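FBP protein (Leishmania major, PDB 5OEZ) probably hydrolyses fructose 1,6-bisphosphate to fructose 6-phosphate and phosphate, acting as a magnesium-dependent homotetramer in carbohydrate biosynthesis. Local coordinates at residues C[72-77]-C[121-126]; C[40-45]-C[171-176]; C[76-81]-C[94-99]; C[134-139]-C[177-182]. One frame throughout, in Å; residues are numbered along the deposited sequence.

Contact 1: residues C[72-77]-C[121-126]; sequences KLDVIS and DGSSNI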
# COMPACT_ATOMS: atom_id res chain seq x y z
N LYS C 72 -17.78 2.54 15.71
CA LYS C 72 -17.57 1.31 14.92
C LYS C 72 -16.10 0.86 15.03
O LYS C 72 -15.81 -0.33 15.19
CB LYS C 72 -17.96 1.55 13.45
CG LYS C 72 -17.86 0.35 12.53
CD LYS C 72 -19.00 -0.64 12.70
CE LYS C 72 -18.53 -2.03 12.22
NZ LYS C 72 -19.62 -2.90 11.68
N LEU C 73 -15.19 1.83 14.93
CA LEU C 73 -13.76 1.62 15.13
C LEU C 73 -13.42 1.02 16.49
O LEU C 73 -12.52 0.18 16.57
CB LEU C 73 -13.00 2.95 14.93
CG LEU C 73 -12.39 3.25 13.57
CD1 LEU C 73 -11.03 2.57 13.49
CD2 LEU C 73 -13.24 2.82 12.39
N ASP C 74 -14.10 1.48 17.54
CA ASP C 74 -13.95 0.91 18.90
C ASP C 74 -14.27 -0.58 18.96
O ASP C 74 -13.54 -1.36 19.55
CB ASP C 74 -14.89 1.61 19.90
CG ASP C 74 -14.38 2.98 20.32
OD1 ASP C 74 -13.18 3.09 20.66
OD2 ASP C 74 -15.19 3.93 20.34
N VAL C 75 -15.38 -0.96 18.34
CA VAL C 75 -15.85 -2.33 18.37
C VAL C 75 -14.86 -3.23 17.62
O VAL C 75 -14.44 -4.25 18.15
CB VAL C 75 -17.28 -2.46 17.80
CG1 VAL C 75 -17.70 -3.92 17.64
CG2 VAL C 75 -18.26 -1.72 18.70
N ILE C 76 -14.49 -2.80 16.41
CA ILE C 76 -13.55 -3.54 15.56
C ILE C 76 -12.21 -3.72 16.27
O ILE C 76 -11.67 -4.81 16.29
CB ILE C 76 -13.33 -2.82 14.20
CG1 ILE C 76 -14.58 -2.95 13.32
CG2 ILE C 76 -12.15 -3.40 13.43
CD1 ILE C 76 -14.71 -1.82 12.32
N SER C 77 -11.67 -2.62 16.81
CA SER C 77 -10.40 -2.69 17.54
C SER C 77 -10.44 -3.66 18.70
O SER C 77 -9.47 -4.37 18.92
CB SER C 77 -9.93 -1.34 18.05
OG SER C 77 -9.94 -0.39 17.00
N ASP C 121 -7.78 4.37 22.25
CA ASP C 121 -7.89 5.65 22.94
C ASP C 121 -8.14 6.79 21.94
O ASP C 121 -7.47 6.89 20.91
CB ASP C 121 -6.62 5.93 23.78
CG ASP C 121 -6.35 7.43 23.98
OD1 ASP C 121 -7.03 8.06 24.82
OD2 ASP C 121 -5.44 7.98 23.30
N GLY C 122 -9.06 7.68 22.31
CA GLY C 122 -9.28 8.94 21.62
C GLY C 122 -10.13 8.76 20.39
O GLY C 122 -10.01 9.52 19.45
N SER C 123 -11.06 7.80 20.43
CA SER C 123 -11.74 7.32 19.22
C SER C 123 -12.57 8.36 18.46
O SER C 123 -12.67 8.28 17.23
CB SER C 123 -12.64 6.13 19.57
OG SER C 123 -13.14 5.53 18.39
N SER C 124 -13.15 9.32 19.18
CA SER C 124 -13.90 10.43 18.58
C SER C 124 -13.05 11.23 17.58
O SER C 124 -13.55 11.68 16.54
CB SER C 124 -14.43 11.37 19.67
OG SER C 124 -13.37 11.90 20.45
N ASN C 125 -11.76 11.36 17.90
CA ASN C 125 -10.79 12.11 17.08
C ASN C 125 -10.66 11.70 15.62
O ASN C 125 -10.17 12.48 14.82
CB ASN C 125 -9.39 12.01 17.68
CG ASN C 125 -9.23 12.81 18.95
OD1 ASN C 125 -10.02 13.71 19.24
ND2 ASN C 125 -8.18 12.52 19.69
N ILE C 126 -11.04 10.46 15.30
CA ILE C 126 -10.92 9.92 13.95
C ILE C 126 -11.58 10.84 12.92
O ILE C 126 -11.03 11.03 11.83
CB ILE C 126 -11.55 8.50 13.84
CG1 ILE C 126 -10.80 7.45 14.67
CG2 ILE C 126 -11.67 8.03 12.39
CD1 ILE C 126 -9.41 7.14 14.19
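Asp74 and Ser123 carry this contact. The hydroxyl of Ser123 approaches the carboxylate of Asp74 from one face, well out of its plane. Ser123 OG lies 3.4 Å from Asp74 CG. It donates a weak hydrogen bond to Asp74 OD2, 3.3 Å away. The methylene packs against the same group, with Ser123 CB 3.3 Å from Asp74 OD1. Ser123 turns its OG anti to its own backbone N (chi1 -171°), and this swings the hydroxyl across to the helix. Leu73 borders the hydroxyl more loosely, its CB 4.3 Å from Ser123 OG, and its side chain also rests on Leu120 of strand 113-121.

The helix is reinforced one turn on. Leu73 O accepts from Ser77 OG at 2.7 Å and from Ser77 N at 2.9 Å, and the two donors reach it from opposite faces of the carbonyl plane. On the other side Gly122 O receives Asn125 N at the start of the 3-10 turn.

Asp74 and Asp121 bind manganese, and Asp121 and Gly122 fructose 6-phosphate, in other structures of this protein. In the present chain no metal is bound, and Asp74 OD1 sits close to Glu98 OE2. A bound metal would probably offset the negative charge that Asp74 and Glu98 bring together here.

Contact 2: residues C[40-45]-C[171-176]; sequences KVIEKN and AVYGSA
Tyr173 has its CG anti to the carbonyl carbon (chi1 -50°), which sends the ring from the end of its strand toward the helix. Ile42 answers with a branch: CG2 is anti to the backbone N, while CG1 lies beside that N (chi1 -67°). The CG2 methyl therefore projects over one face of the Tyr173 ring. It makes a CH-pi contact, with CG2 of Ile42 4.1 Å from the centroid of the Tyr173 ring and 28° off its normal. The methyl sits toward the phenol end, and Ile42 CG2 is 3.7 Å from Tyr173 CZ. The two side chains cross at about a right angle, and Ile42 CD1 comes to 3.8 Å from Tyr173 OH.

Glu43 lies along the CD1-CE1 flank of the ring. Its CB is 4.1 Å from Tyr173 CD1. The backbone is near too, with Glu43 N 3.9 Å from Tyr173 CE1. The Glu43 chain passes the tyrosine at a slant and bends at chi2. No hydrogen bond joins the two segments here. The polar end of the tyrosine is satisfied elsewhere: its OH hydrogen-bonds to Ser134 OG of strand 132-140.

All three residues are buried. Helix 27-47 packs here on the large sheet, against the last residue of strand 167-173. That strand lies between strands 132-140 and 177-182. Helix 72-87 runs beside helix 27-47, with Ser77 and Phe81 against Ile42.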
# COMPACT_ATOMS: atom_id res chain seq x y z
N LYS C 40 -1.88 -3.72 13.15
CA LYS C 40 -1.95 -3.56 11.69
C LYS C 40 -3.38 -3.61 11.18
O LYS C 40 -3.72 -2.89 10.24
CB LYS C 40 -1.09 -4.61 11.00
CG LYS C 40 0.38 -4.34 11.23
CD LYS C 40 1.31 -5.27 10.48
CE LYS C 40 1.21 -6.70 10.96
NZ LYS C 40 1.86 -7.56 9.94
N VAL C 41 -4.19 -4.48 11.78
CA VAL C 41 -5.59 -4.58 11.42
C VAL C 41 -6.32 -3.28 11.76
O VAL C 41 -7.13 -2.78 10.97
CB VAL C 41 -6.27 -5.79 12.11
CG1 VAL C 41 -7.79 -5.73 11.98
CG2 VAL C 41 -5.76 -7.08 11.49
N ILE C 42 -6.03 -2.72 12.92
CA ILE C 42 -6.64 -1.45 13.35
C ILE C 42 -6.20 -0.29 12.44
O ILE C 42 -7.01 0.55 12.08
CB ILE C 42 -6.32 -1.15 14.82
CG1 ILE C 42 -7.02 -2.18 15.70
CG2 ILE C 42 -6.74 0.27 15.19
CD1 ILE C 42 -6.42 -2.31 17.09
N GLU C 43 -4.92 -0.25 12.10
CA GLU C 43 -4.39 0.73 11.16
C GLU C 43 -5.13 0.70 9.81
O GLU C 43 -5.47 1.76 9.29
CB GLU C 43 -2.90 0.50 10.94
CG GLU C 43 -2.11 1.71 10.46
CD GLU C 43 -2.24 2.02 8.98
OE1 GLU C 43 -2.51 1.10 8.16
OE2 GLU C 43 -2.03 3.20 8.62
N LYS C 44 -5.33 -0.50 9.25
CA LYS C 44 -6.04 -0.65 7.98
C LYS C 44 -7.41 0.04 8.06
O LYS C 44 -7.77 0.84 7.18
CB LYS C 44 -6.21 -2.15 7.61
CG LYS C 44 -7.22 -2.47 6.51
CD LYS C 44 -7.93 -3.82 6.67
CE LYS C 44 -7.17 -5.02 6.18
NZ LYS C 44 -7.64 -5.53 4.86
N ASN C 45 -8.15 -0.26 9.11
CA ASN C 45 -9.49 0.32 9.31
C ASN C 45 -9.48 1.83 9.49
O ASN C 45 -10.31 2.54 8.90
CB ASN C 45 -10.20 -0.38 10.47
CG ASN C 45 -10.58 -1.80 10.13
OD1 ASN C 45 -11.48 -2.03 9.33
ND2 ASN C 45 -9.86 -2.77 10.69
N ALA C 171 0.72 1.98 20.62
CA ALA C 171 0.77 2.28 19.20
C ALA C 171 0.13 3.66 18.95
O ALA C 171 -0.88 3.99 19.56
CB ALA C 171 0.04 1.21 18.41
N VAL C 172 0.74 4.45 18.07
CA VAL C 172 0.20 5.74 17.64
C VAL C 172 -0.15 5.62 16.17
O VAL C 172 0.72 5.31 15.37
CB VAL C 172 1.22 6.87 17.74
CG1 VAL C 172 0.51 8.22 17.75
CG2 VAL C 172 2.08 6.72 18.95
N TYR C 173 -1.40 5.89 15.84
CA TYR C 173 -1.88 5.88 14.47
C TYR C 173 -1.97 7.33 13.99
O TYR C 173 -2.94 8.02 14.27
CB TYR C 173 -3.24 5.19 14.39
CG TYR C 173 -3.31 3.83 15.07
CD1 TYR C 173 -2.88 2.67 14.41
CD2 TYR C 173 -3.80 3.70 16.37
CE1 TYR C 173 -2.92 1.44 15.04
CE2 TYR C 173 -3.85 2.47 17.01
CZ TYR C 173 -3.42 1.33 16.34
OH TYR C 173 -3.49 0.10 16.95
N GLY C 174 -0.92 7.78 13.33
CA GLY C 174 -0.88 9.09 12.68
C GLY C 174 -0.44 8.91 11.24
O GLY C 174 -0.76 7.89 10.61
N SER C 175 0.29 9.89 10.70
CA SER C 175 0.78 9.81 9.29
C SER C 175 1.75 8.66 9.13
O SER C 175 1.82 8.06 8.08
CB SER C 175 1.38 11.14 8.81
OG SER C 175 2.09 11.80 9.84
N ALA C 176 2.49 8.35 10.20
CA ALA C 176 3.14 7.07 10.35
C ALA C 176 2.44 6.32 11.48
O ALA C 176 1.70 6.90 12.26
CB ALA C 176 4.60 7.28 10.69

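Contact 3: residues C[76-81]-C[94-99]; sequences ISNIAF and LGSEEE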
# COMPACT_ATOMS: atom_id res chain seq x y z
N ILE C 76 -14.49 -2.80 16.41
CA ILE C 76 -13.55 -3.54 15.56
C ILE C 76 -12.21 -3.72 16.27
O ILE C 76 -11.67 -4.81 16.29
CB ILE C 76 -13.33 -2.82 14.20
CG1 ILE C 76 -14.58 -2.95 13.32
CG2 ILE C 76 -12.15 -3.40 13.43
CD1 ILE C 76 -14.71 -1.82 12.32
N SER C 77 -11.67 -2.62 16.81
CA SER C 77 -10.40 -2.69 17.54
C SER C 77 -10.44 -3.66 18.70
O SER C 77 -9.47 -4.37 18.92
CB SER C 77 -9.93 -1.34 18.05
OG SER C 77 -9.94 -0.39 17.00
N ASN C 78 -11.54 -3.69 19.43
CA ASN C 78 -11.66 -4.59 20.57
C ASN C 78 -11.68 -6.04 20.13
O ASN C 78 -10.94 -6.87 20.65
CB ASN C 78 -12.92 -4.27 21.38
CG ASN C 78 -12.93 -4.98 22.71
OD1 ASN C 78 -11.95 -4.96 23.45
ND2 ASN C 78 -14.04 -5.64 23.02
N ILE C 79 -12.52 -6.33 19.14
CA ILE C 79 -12.64 -7.66 18.53
C ILE C 79 -11.28 -8.21 18.05
O ILE C 79 -10.97 -9.39 18.25
CB ILE C 79 -13.63 -7.62 17.34
CG1 ILE C 79 -15.06 -7.50 17.87
CG2 ILE C 79 -13.52 -8.89 16.47
CD1 ILE C 79 -16.09 -7.13 16.81
N ALA C 80 -10.50 -7.34 17.40
CA ALA C 80 -9.20 -7.71 16.85
C ALA C 80 -8.22 -8.11 17.93
O ALA C 80 -7.68 -9.22 17.91
CB ALA C 80 -8.63 -6.56 16.03
N PHE C 81 -8.01 -7.21 18.89
CA PHE C 81 -7.12 -7.52 20.02
C PHE C 81 -7.49 -8.83 20.71
O PHE C 81 -6.61 -9.64 20.98
CB PHE C 81 -7.10 -6.39 21.04
CG PHE C 81 -5.96 -5.42 20.85
CD1 PHE C 81 -4.69 -5.75 21.28
CD2 PHE C 81 -6.17 -4.18 20.27
CE1 PHE C 81 -3.64 -4.86 21.12
CE2 PHE C 81 -5.13 -3.28 20.11
CZ PHE C 81 -3.86 -3.62 20.53
N LEU C 94 -7.39 -11.82 29.95
CA LEU C 94 -7.51 -10.67 29.10
C LEU C 94 -8.38 -9.65 29.80
O LEU C 94 -9.43 -9.99 30.33
CB LEU C 94 -8.23 -11.08 27.83
CG LEU C 94 -7.67 -10.61 26.52
CD1 LEU C 94 -6.40 -11.37 26.22
CD2 LEU C 94 -8.70 -10.86 25.44
N GLY C 95 -7.97 -8.39 29.78
CA GLY C 95 -8.80 -7.30 30.28
C GLY C 95 -8.84 -6.18 29.27
O GLY C 95 -7.84 -5.51 29.04
N SER C 96 -10.00 -5.97 28.67
CA SER C 96 -10.24 -4.82 27.79
C SER C 96 -10.91 -3.69 28.56
O SER C 96 -11.89 -3.93 29.24
CB SER C 96 -11.17 -5.25 26.67
OG SER C 96 -11.40 -4.16 25.80
N GLU C 97 -10.41 -2.46 28.40
CA GLU C 97 -10.98 -1.29 29.06
C GLU C 97 -12.48 -1.10 28.84
O GLU C 97 -13.18 -0.64 29.73
CB GLU C 97 -10.28 -0.00 28.62
CG GLU C 97 -10.55 1.19 29.52
CD GLU C 97 -9.69 2.40 29.13
OE1 GLU C 97 -9.83 2.86 28.00
OE2 GLU C 97 -8.86 2.93 29.92
N GLU C 98 -12.96 -1.49 27.66
CA GLU C 98 -14.36 -1.34 27.28
C GLU C 98 -15.31 -2.32 27.99
O GLU C 98 -16.51 -2.03 28.10
CB GLU C 98 -14.53 -1.50 25.77
CG GLU C 98 -13.58 -0.64 24.92
CD GLU C 98 -14.01 -0.50 23.46
OE1 GLU C 98 -14.87 -1.26 22.98
OE2 GLU C 98 -13.46 0.40 22.77
N GLU C 99 -14.78 -3.40 28.55
CA GLU C 99 -15.60 -4.45 29.16
C GLU C 99 -15.57 -4.46 30.69
O GLU C 99 -14.57 -4.12 31.32
CB GLU C 99 -15.13 -5.79 28.63
CG GLU C 99 -15.07 -5.80 27.12
CD GLU C 99 -14.89 -7.18 26.53
OE1 GLU C 99 -14.55 -8.12 27.27
OE2 GLU C 99 -15.10 -7.31 25.31
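Ser96, the last residue of its strand, gives its hydroxyl to Asn78 on the helix. Ser96 OG donates to Asn78 OD1 over a short 2.5 Å. The donor stands 36° above the carbonyl plane, so it does not use a lone-pair direction. Ser96 also opens a type I beta turn, closed by Glu99 N to Ser96 O at 3.0 Å.

Glu97 comes next and turns away from the helix. It forms a salt bridge with Arg280 and lies close to Asp118 and Glu284. Glu98 points back toward the helix on an extended chain, and its OE1 reaches 3.9 Å from Asn78 CB, a plain van der Waals contact. Glu99 completes the grip. Its OE2 accepts from Asn78 ND2 at 3.0 Å, with an N-H...acceptor angle of 153°. The acceptor lies in the amide plane, yet the donor meets the carboxylate from above its own plane. The two flat groups are accordingly steeply turned, 75° apart. Lys82 holds the same oxygen of Glu99 in a salt bridge.

The Asn78 amide is therefore tied at both ends, oxygen to a hydroxyl and nitrogen to a carboxylate. This fixes which way round it sits and pins the turn to helix 72-87.

Glu97 and Glu98 bind manganese in another structure of this protein. Acidic residues following a sheet strand, beside those of the Asp-Pro-Leu-Asp-Gly-Ser sequence, are the familiar metal site of the fructose-1,6-bisphosphatase and inositol monophosphatase superfamily.

Contact 4: residues C[134-139]-C[177-182]; sequences SIWGVW and TNLVLT
The indole of Trp136 meets Leu179 and Leu181 with its edge. Both leucines lie near the ring plane, and neither sits over a face. At the six-membered end, Trp136 CH2 is 4.0 Å from Leu179 CG. The CD2 methyl of Leu179 follows at 4.2 Å from Trp136 CZ2. At the pyrrole end the fit is looser: Leu181 CD1 is 4.5 Å from Trp136 NE1. The two leucines, two residues apart on one strand, thus meet the rim of the indole at different points.

The torsions explain the reach. Trp136 places its CG between the backbone N and the carbonyl carbon (chi1 62°). A chi2 of 89° sets the indole plane about perpendicular to the plane of CA, CB and CG, and the ring spans toward strand 177-182. Leu179 and Trp136 cross at about a right angle. The packing of Trp136 on Leu179 is apolar, and no hydrogen bond joins the segments.

These strands are not neighbours. Strand 167-173 lies between them and pairs with both, and the nearest CA atoms, those of Trp136 and Leu181, are 9.5 Å apart. Trp136 is joined by backbone hydrogen bonds to Gly169 of that middle strand. Helix 27-47 covers this side of the sheet, with Ile35 on Trp136 and Met32 on Leu181. Leu181 also lies about 4 Å, side chain to side chain, from Ile16, which binds AMP in another structure of this protein. Helix 252-262 packs on neighbouring positions through Ile135 and Val180, so the sheet is layered between helices.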
# COMPACT_ATOMS: atom_id res chain seq x y z
N SER C 134 -3.41 2.92 20.87
CA SER C 134 -3.72 1.71 21.63
C SER C 134 -2.67 1.60 22.70
O SER C 134 -1.53 1.95 22.45
CB SER C 134 -3.65 0.43 20.76
OG SER C 134 -4.50 0.48 19.62
N ILE C 135 -3.04 1.05 23.86
CA ILE C 135 -2.13 0.91 25.00
C ILE C 135 -2.29 -0.47 25.63
O ILE C 135 -3.41 -0.98 25.71
CB ILE C 135 -2.43 1.95 26.10
CG1 ILE C 135 -2.58 3.35 25.50
CG2 ILE C 135 -1.32 1.95 27.16
CD1 ILE C 135 -3.18 4.37 26.45
N TRP C 136 -1.19 -1.07 26.09
CA TRP C 136 -1.27 -2.34 26.80
C TRP C 136 -0.20 -2.47 27.86
O TRP C 136 0.87 -1.89 27.74
CB TRP C 136 -1.21 -3.54 25.81
CG TRP C 136 0.06 -3.56 25.09
CD1 TRP C 136 1.21 -4.17 25.48
CD2 TRP C 136 0.34 -2.91 23.84
NE1 TRP C 136 2.18 -3.96 24.53
CE2 TRP C 136 1.68 -3.18 23.53
CE3 TRP C 136 -0.42 -2.13 22.97
CZ2 TRP C 136 2.28 -2.68 22.40
CZ3 TRP C 136 0.19 -1.65 21.83
CH2 TRP C 136 1.52 -1.93 21.55
N GLY C 137 -0.51 -3.24 28.90
CA GLY C 137 0.43 -3.57 29.96
C GLY C 137 0.30 -5.05 30.23
O GLY C 137 -0.81 -5.60 30.21
N VAL C 138 1.43 -5.69 30.50
CA VAL C 138 1.51 -7.14 30.66
C VAL C 138 2.12 -7.50 32.03
O VAL C 138 3.15 -6.97 32.43
CB VAL C 138 2.39 -7.75 29.55
CG1 VAL C 138 2.40 -9.29 29.62
CG2 VAL C 138 1.95 -7.30 28.17
N TRP C 139 1.45 -8.41 32.74
CA TRP C 139 1.91 -8.94 34.02
C TRP C 139 2.06 -10.45 33.84
O TRP C 139 1.54 -11.01 32.86
CB TRP C 139 0.89 -8.67 35.12
CG TRP C 139 0.91 -7.32 35.72
CD1 TRP C 139 1.46 -6.96 36.91
CD2 TRP C 139 0.29 -6.14 35.20
NE1 TRP C 139 1.25 -5.63 37.16
CE2 TRP C 139 0.52 -5.10 36.13
CE3 TRP C 139 -0.44 -5.86 34.04
CZ2 TRP C 139 0.05 -3.80 35.94
CZ3 TRP C 139 -0.91 -4.56 33.85
CH2 TRP C 139 -0.65 -3.55 34.78
N THR C 177 2.68 5.01 11.55
CA THR C 177 2.20 4.17 12.63
C THR C 177 3.43 3.74 13.45
O THR C 177 4.32 3.08 12.92
CB THR C 177 1.48 2.95 12.07
OG1 THR C 177 0.47 3.39 11.16
CG2 THR C 177 0.83 2.12 13.18
N ASN C 178 3.48 4.17 14.71
CA ASN C 178 4.58 3.89 15.61
C ASN C 178 4.17 2.91 16.65
O ASN C 178 3.01 2.86 17.03
CB ASN C 178 5.01 5.14 16.32
CG ASN C 178 5.55 6.18 15.36
OD1 ASN C 178 5.07 7.32 15.32
ND2 ASN C 178 6.56 5.81 14.60
N LEU C 179 5.13 2.10 17.09
CA LEU C 179 4.93 1.17 18.18
C LEU C 179 6.09 1.37 19.14
O LEU C 179 7.24 1.23 18.75
CB LEU C 179 4.87 -0.27 17.68
CG LEU C 179 4.26 -1.30 18.64
CD1 LEU C 179 3.63 -2.42 17.84
CD2 LEU C 179 5.29 -1.84 19.61
N VAL C 180 5.78 1.72 20.38
CA VAL C 180 6.79 2.01 21.39
C VAL C 180 6.59 1.00 22.51
O VAL C 180 5.46 0.76 22.92
CB VAL C 180 6.61 3.46 21.89
CG1 VAL C 180 7.56 3.80 23.02
CG2 VAL C 180 6.81 4.43 20.72
N LEU C 181 7.68 0.44 23.01
CA LEU C 181 7.62 -0.76 23.82
C LEU C 181 8.71 -0.75 24.87
O LEU C 181 9.81 -0.23 24.62
CB LEU C 181 7.85 -1.94 22.86
CG LEU C 181 7.92 -3.37 23.39
CD1 LEU C 181 6.61 -3.78 24.05
CD2 LEU C 181 8.26 -4.30 22.25
N THR C 182 8.44 -1.34 26.04
CA THR C 182 9.49 -1.62 27.03
C THR C 182 9.28 -3.01 27.62
O THR C 182 8.14 -3.46 27.76
CB THR C 182 9.55 -0.56 28.18
OG1 THR C 182 10.65 -0.85 29.06
CG2 THR C 182 8.27 -0.52 29.01

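From the N terminus, helix 27-47 starts contact 2, whose loop closes only at strand 167-173. Contacts 1 and 3 are nested inside it. Both start from helix 72-87 and share Ile76 and Ser77. Contact 3 closes first, at the end of strand 91-96; contact 1 closes later, after strand 113-121. Contact 4 opens on strand 132-140, after both have closed. It crosses contact 2, because strand 177-182 follows strand 167-173. Contacts 2 and 3 tie two helices to the large mixed sheet, contact 1 ties helix 72-87 to a loop, and contact 4 reaches across one strand. Contacts 1 and 3 meet at the metal-binding acids, while Phe81 packs against Ile42 of contact 2 and Ser134 of contact 4.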